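Local coordinates for protein carbohydrate kinase, FGGY (Novosphingobium aromaticivorans, PDB 3H6E) that probably acts as a carbohydrate kinase of the FGGY family, transferring a phosphoryl group to a sugar or related substrate, at residues E251-R265 against I385-A398. Sequence-based numbering, arbitrary orientation.
Sequences EATVLSTGTWFIAMR and IGSTGRILVEGRFA
With CG anti to the backbone N (chi1 168°) and the chain extended to NE, Arg265 runs straight out to Ile385 and Gly386, just after helix 363-384, which ends in a Schellman motif at Gly386, while Thr257, its OG1 held between backbone N and carbonyl carbon, turns its hydroxyl toward Glu394 and the 3-10 segment that begins at Arg396. Arg265 NH1 gives a hydrogen bond to Ile385 O at 2.7 Å, in the guanidinium plane and on a lone pair of the carbonyl; Gly386 O lies over one face of the same group. Arg265 NE donates to Glu251 OE2 at 2.6 Å, a salt bridge tilted out of that plane. A leucine in place of Arg265 would probably leave the Glu251 carboxylate without its countercharge and Ile385 O without this donor. Thr253 OG1 and Ser387 OG are 2.7 Å apart in a hydrogen bond. Strands 252-256 and 390-394 are parallel neighbours, axes 20° apart, in the mixed sheet of the C-terminal FGGY domain, whose family belongs to the actin-like ATPase clan; Leu255 N to Leu392 O, 2.8 Å, is one of four good backbone bonds between them. Strand 261-266 pairs antiparallel with the other edge of 252-256 to make a hairpin. At the far end Thr257 OG1 donates to Glu394 O (2.8 Å, in the carbonyl plane) and accepts from Phe397 N (3.1 Å), which fixes its rotation. Phe261 CZ sits over one face of the Phe397 ring, offset toward the rim and 3.6 Å from Phe397 CG, the ring planes inclined at 54°.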
loop_
_atom_site.group_PDB
_atom_site.type_symbol
_atom_site.label_atom_id
_atom_site.label_comp_id
_atom_site.label_asym_id
_atom_site.label_seq_id
_atom_site.Cartn_x
_atom_site.Cartn_y
_atom_site.Cartn_z
ATOM N N GLU A 251 18.182 -0.499 7.590
ATOM C CA GLU A 251 17.885 0.128 6.318
ATOM C C GLU A 251 17.358 -0.961 5.399
ATOM O O GLU A 251 18.067 -1.923 5.096
ATOM C CB GLU A 251 19.141 0.770 5.732
ATOM C CG GLU A 251 18.875 2.092 5.035
ATOM C CD GLU A 251 18.366 1.896 3.643
ATOM O OE1 GLU A 251 18.980 1.093 2.916
ATOM O OE2 GLU A 251 17.361 2.531 3.271
ATOM N N ALA A 252 16.107 -0.825 4.974
ATOM C CA ALA A 252 15.470 -1.872 4.184
ATOM C C ALA A 252 14.386 -1.307 3.292
ATOM O O ALA A 252 13.847 -0.237 3.561
ATOM C CB ALA A 252 14.889 -2.939 5.090
ATOM N N THR A 253 14.071 -2.034 2.229
ATOM C CA THR A 253 13.011 -1.652 1.312
ATOM C C THR A 253 12.095 -2.844 1.058
ATOM O O THR A 253 12.565 -3.940 0.759
ATOM C CB THR A 253 13.585 -1.188 -0.039
ATOM O OG1 THR A 253 14.271 0.061 0.130
ATOM C CG2 THR A 253 12.474 -1.023 -1.066
ATOM N N VAL A 254 10.789 -2.633 1.187
ATOM C CA VAL A 254 9.829 -3.658 0.813
ATOM C C VAL A 254 9.292 -3.379 -0.586
ATOM O O VAL A 254 8.809 -2.282 -0.871
ATOM C CB VAL A 254 8.662 -3.763 1.812
ATOM C CG1 VAL A 254 7.658 -4.805 1.337
ATOM C CG2 VAL A 254 9.173 -4.104 3.208
ATOM N N LEU A 255 9.399 -4.369 -1.462
ATOM C CA LEU A 255 8.911 -4.223 -2.821
ATOM C C LEU A 255 7.699 -5.113 -3.022
ATOM O O LEU A 255 7.834 -6.329 -3.162
ATOM C CB LEU A 255 9.990 -4.601 -3.833
ATOM C CG LEU A 255 9.531 -4.533 -5.293
ATOM C CD1 LEU A 255 9.574 -3.102 -5.789
ATOM C CD2 LEU A 255 10.382 -5.426 -6.176
ATOM N N SER A 256 6.516 -4.510 -3.030
ATOM C CA SER A 256 5.297 -5.274 -3.253
ATOM C C SER A 256 5.004 -5.381 -4.749
ATOM O O SER A 256 5.285 -4.466 -5.521
ATOM C CB SER A 256 4.112 -4.671 -2.500
ATOM O OG SER A 256 3.805 -3.380 -2.970
ATOM N N THR A 257 4.448 -6.516 -5.153
ATOM C CA THR A 257 4.180 -6.772 -6.559
ATOM C C THR A 257 2.729 -7.186 -6.774
ATOM O O THR A 257 2.012 -7.487 -5.822
ATOM C CB THR A 257 5.139 -7.844 -7.131
ATOM O OG1 THR A 257 4.847 -9.120 -6.548
ATOM C CG2 THR A 257 6.583 -7.475 -6.841
ATOM N N GLY A 258 2.324 -7.221 -8.036
ATOM C CA GLY A 258 0.940 -7.408 -8.423
ATOM C C GLY A 258 0.687 -6.548 -9.651
ATOM O O GLY A 258 1.603 -6.316 -10.444
ATOM N N THR A 259 -0.537 -6.057 -9.817
ATOM C CA THR A 259 -0.795 -5.108 -10.897
ATOM C C THR A 259 0.208 -3.961 -10.800
ATOM O O THR A 259 0.816 -3.568 -11.793
ATOM C CB THR A 259 -2.226 -4.547 -10.857
ATOM O OG1 THR A 259 -3.159 -5.595 -11.141
ATOM C CG2 THR A 259 -2.389 -3.459 -11.900
ATOM N N TRP A 260 0.383 -3.443 -9.588
ATOM C CA TRP A 260 1.391 -2.431 -9.321
ATOM C C TRP A 260 2.591 -3.032 -8.593
ATOM O O TRP A 260 2.438 -3.758 -7.609
ATOM C CB TRP A 260 0.808 -1.299 -8.470
ATOM C CG TRP A 260 -0.048 -0.330 -9.223
ATOM C CD1 TRP A 260 -1.399 -0.404 -9.419
ATOM C CD2 TRP A 260 0.386 0.870 -9.873
ATOM N NE1 TRP A 260 -1.830 0.672 -10.158
ATOM C CE2 TRP A 260 -0.755 1.469 -10.449
ATOM C CE3 TRP A 260 1.629 1.494 -10.030
ATOM C CZ2 TRP A 260 -0.690 2.664 -11.165
ATOM C CZ3 TRP A 260 1.691 2.680 -10.745
ATOM C CH2 TRP A 260 0.540 3.252 -11.302
ATOM N N PHE A 261 3.784 -2.731 -9.092
ATOM C CA PHE A 261 5.012 -3.003 -8.364
ATOM C C PHE A 261 5.366 -1.734 -7.598
ATOM O O PHE A 261 5.568 -0.682 -8.200
ATOM C CB PHE A 261 6.141 -3.352 -9.331
ATOM C CG PHE A 261 6.056 -4.737 -9.899
ATOM C CD1 PHE A 261 4.832 -5.299 -10.226
ATOM C CD2 PHE A 261 7.209 -5.470 -10.137
ATOM C CE1 PHE A 261 4.759 -6.572 -10.760
ATOM C CE2 PHE A 261 7.143 -6.742 -10.675
ATOM C CZ PHE A 261 5.919 -7.296 -10.984
ATOM N N ILE A 262 5.422 -1.825 -6.274
ATOM C CA ILE A 262 5.670 -0.648 -5.451
ATOM C C ILE A 262 6.846 -0.840 -4.506
ATOM O O ILE A 262 6.855 -1.757 -3.687
ATOM C CB ILE A 262 4.432 -0.258 -4.622
ATOM C CG1 ILE A 262 3.217 -0.069 -5.532
ATOM C CG2 ILE A 262 4.705 1.010 -3.821
ATOM C CD1 ILE A 262 1.943 0.252 -4.787
ATOM N N ALA A 263 7.836 0.035 -4.630
ATOM C CA ALA A 263 8.985 0.026 -3.741
ATOM C C ALA A 263 8.780 1.032 -2.617
ATOM O O ALA A 263 8.671 2.234 -2.861
ATOM C CB ALA A 263 10.258 0.340 -4.512
HETATM N N MSE A 264 8.721 0.534 -1.385
HETATM C CA MSE A 264 8.605 1.394 -0.219
HETATM C C MSE A 264 9.831 1.232 0.665
HETATM O O MSE A 264 10.046 0.176 1.264
HETATM C CB MSE A 264 7.340 1.059 0.559
HETATM C CG MSE A 264 6.074 1.137 -0.285
HETATM SE SE MSE A 264 4.492 0.551 0.691
HETATM C CE MSE A 264 4.383 2.000 1.993
ATOM N N ARG A 265 10.641 2.282 0.738
ATOM C CA ARG A 265 11.892 2.219 1.478
ATOM C C ARG A 265 11.751 2.712 2.915
ATOM O O ARG A 265 11.053 3.687 3.186
ATOM C CB ARG A 265 12.978 3.022 0.760
ATOM C CG ARG A 265 14.220 3.248 1.596
ATOM C CD ARG A 265 15.219 4.134 0.887
ATOM N NE ARG A 265 16.360 4.423 1.747
ATOM C CZ ARG A 265 17.298 5.326 1.483
ATOM N NH1 ARG A 265 17.242 6.044 0.375
ATOM N NH2 ARG A 265 18.291 5.509 2.338
ATOM N N ILE A 385 14.931 6.060 -5.381
ATOM C CA ILE A 385 14.643 6.382 -3.985
ATOM C C ILE A 385 15.788 6.011 -3.044
ATOM O O ILE A 385 15.670 6.161 -1.829
ATOM C CB ILE A 385 13.337 5.702 -3.497
ATOM C CG1 ILE A 385 13.410 4.187 -3.703
ATOM C CG2 ILE A 385 12.129 6.277 -4.224
ATOM C CD1 ILE A 385 12.193 3.439 -3.194
ATOM N N GLY A 386 16.889 5.522 -3.605
ATOM C CA GLY A 386 18.065 5.201 -2.817
ATOM C C GLY A 386 17.969 3.904 -2.034
ATOM O O GLY A 386 18.625 3.753 -1.003
ATOM N N SER A 387 17.160 2.966 -2.523
ATOM C CA SER A 387 17.027 1.655 -1.888
ATOM C C SER A 387 18.352 0.901 -1.908
ATOM O O SER A 387 18.982 0.764 -2.956
ATOM C CB SER A 387 15.954 0.809 -2.586
ATOM O OG SER A 387 14.646 1.219 -2.233
ATOM N N THR A 388 18.765 0.414 -0.742
ATOM C CA THR A 388 19.983 -0.373 -0.620
ATOM C C THR A 388 19.875 -1.373 0.522
ATOM O O THR A 388 18.932 -1.329 1.313
ATOM C CB THR A 388 21.207 0.517 -0.344
ATOM O OG1 THR A 388 20.967 1.310 0.826
ATOM C CG2 THR A 388 21.497 1.425 -1.528
ATOM N N GLY A 389 20.851 -2.274 0.596
ATOM C CA GLY A 389 21.019 -3.132 1.755
ATOM C C GLY A 389 20.136 -4.363 1.795
ATOM O O GLY A 389 20.611 -5.483 1.624
ATOM N N ARG A 390 18.847 -4.154 2.037
ATOM C CA ARG A 390 17.907 -5.256 2.170
ATOM C C ARG A 390 16.636 -4.971 1.390
ATOM O O ARG A 390 16.016 -3.925 1.563
ATOM C CB ARG A 390 17.572 -5.485 3.643
ATOM C CG ARG A 390 18.796 -5.624 4.524
ATOM C CD ARG A 390 18.452 -5.458 5.988
ATOM N NE ARG A 390 19.570 -4.880 6.725
ATOM C CZ ARG A 390 20.432 -5.580 7.453
ATOM N NH1 ARG A 390 20.304 -6.898 7.556
ATOM N NH2 ARG A 390 21.419 -4.955 8.087
ATOM N N ILE A 391 16.256 -5.904 0.526
ATOM C CA ILE A 391 15.008 -5.787 -0.213
ATOM C C ILE A 391 14.148 -7.025 -0.005
ATOM O O ILE A 391 14.588 -8.148 -0.240
ATOM C CB ILE A 391 15.247 -5.580 -1.715
ATOM C CG1 ILE A 391 16.120 -4.347 -1.941
ATOM C CG2 ILE A 391 13.926 -5.431 -2.447
ATOM C CD1 ILE A 391 16.198 -3.909 -3.382
ATOM N N LEU A 392 12.918 -6.810 0.445
ATOM C CA LEU A 392 11.974 -7.899 0.640
ATOM C C LEU A 392 10.903 -7.852 -0.439
ATOM O O LEU A 392 10.120 -6.903 -0.505
ATOM C CB LEU A 392 11.340 -7.802 2.026
ATOM C CG LEU A 392 10.112 -8.671 2.300
ATOM C CD1 LEU A 392 10.386 -10.132 1.957
ATOM C CD2 LEU A 392 9.681 -8.512 3.754
ATOM N N VAL A 393 10.885 -8.868 -1.296
ATOM C CA VAL A 393 9.863 -8.977 -2.331
ATOM C C VAL A 393 8.630 -9.678 -1.771
ATOM O O VAL A 393 8.742 -10.709 -1.108
ATOM C CB VAL A 393 10.377 -9.746 -3.564
ATOM C CG1 VAL A 393 9.353 -9.698 -4.685
ATOM C CG2 VAL A 393 11.702 -9.170 -4.036
ATOM N N GLU A 394 7.457 -9.108 -2.027
ATOM C CA GLU A 394 6.193 -9.712 -1.618
ATOM C C GLU A 394 5.217 -9.683 -2.787
ATOM O O GLU A 394 5.548 -9.190 -3.867
ATOM C CB GLU A 394 5.606 -8.981 -0.413
ATOM C CG GLU A 394 6.557 -8.885 0.764
ATOM C CD GLU A 394 5.876 -8.377 2.015
ATOM O OE1 GLU A 394 4.800 -7.757 1.893
ATOM O OE2 GLU A 394 6.416 -8.597 3.120
ATOM N N GLY A 395 4.015 -10.206 -2.572
ATOM C CA GLY A 395 3.034 -10.310 -3.637
ATOM C C GLY A 395 3.265 -11.554 -4.470
ATOM O O GLY A 395 4.172 -12.335 -4.184
ATOM N N ARG A 396 2.460 -11.740 -5.511
ATOM C CA ARG A 396 2.519 -12.972 -6.294
ATOM C C ARG A 396 3.816 -13.158 -7.082
ATOM O O ARG A 396 4.219 -14.287 -7.358
ATOM C CB ARG A 396 1.294 -13.107 -7.210
ATOM C CG ARG A 396 1.285 -12.211 -8.438
ATOM C CD ARG A 396 0.046 -12.500 -9.284
ATOM N NE ARG A 396 -0.093 -11.600 -10.428
ATOM C CZ ARG A 396 0.295 -11.889 -11.667
ATOM N NH1 ARG A 396 0.862 -13.056 -11.940
ATOM N NH2 ARG A 396 0.122 -11.001 -12.639
ATOM N N PHE A 397 4.477 -12.060 -7.432
ATOM C CA PHE A 397 5.693 -12.144 -8.236
ATOM C C PHE A 397 6.919 -12.520 -7.404
ATOM O O PHE A 397 8.047 -12.516 -7.895
ATOM C CB PHE A 397 5.918 -10.850 -9.020
ATOM C CG PHE A 397 4.929 -10.648 -10.136
ATOM C CD1 PHE A 397 5.187 -11.141 -11.404
ATOM C CD2 PHE A 397 3.735 -9.981 -9.913
ATOM C CE1 PHE A 397 4.283 -10.968 -12.427
ATOM C CE2 PHE A 397 2.824 -9.805 -10.932
ATOM C CZ PHE A 397 3.099 -10.299 -12.193
ATOM N N ALA A 398 6.681 -12.849 -6.138
ATOM C CA ALA A 398 7.706 -13.445 -5.291
ATOM C C ALA A 398 7.979 -14.891 -5.690
ATOM O O ALA A 398 9.089 -15.387 -5.536
ATOM C CB ALA A 398 7.297 -13.365 -3.828
HETATM O O HOH W 1 16.701 0.387 1.534
HETATM O O HOH W 2 0.374 -9.744 -5.868
#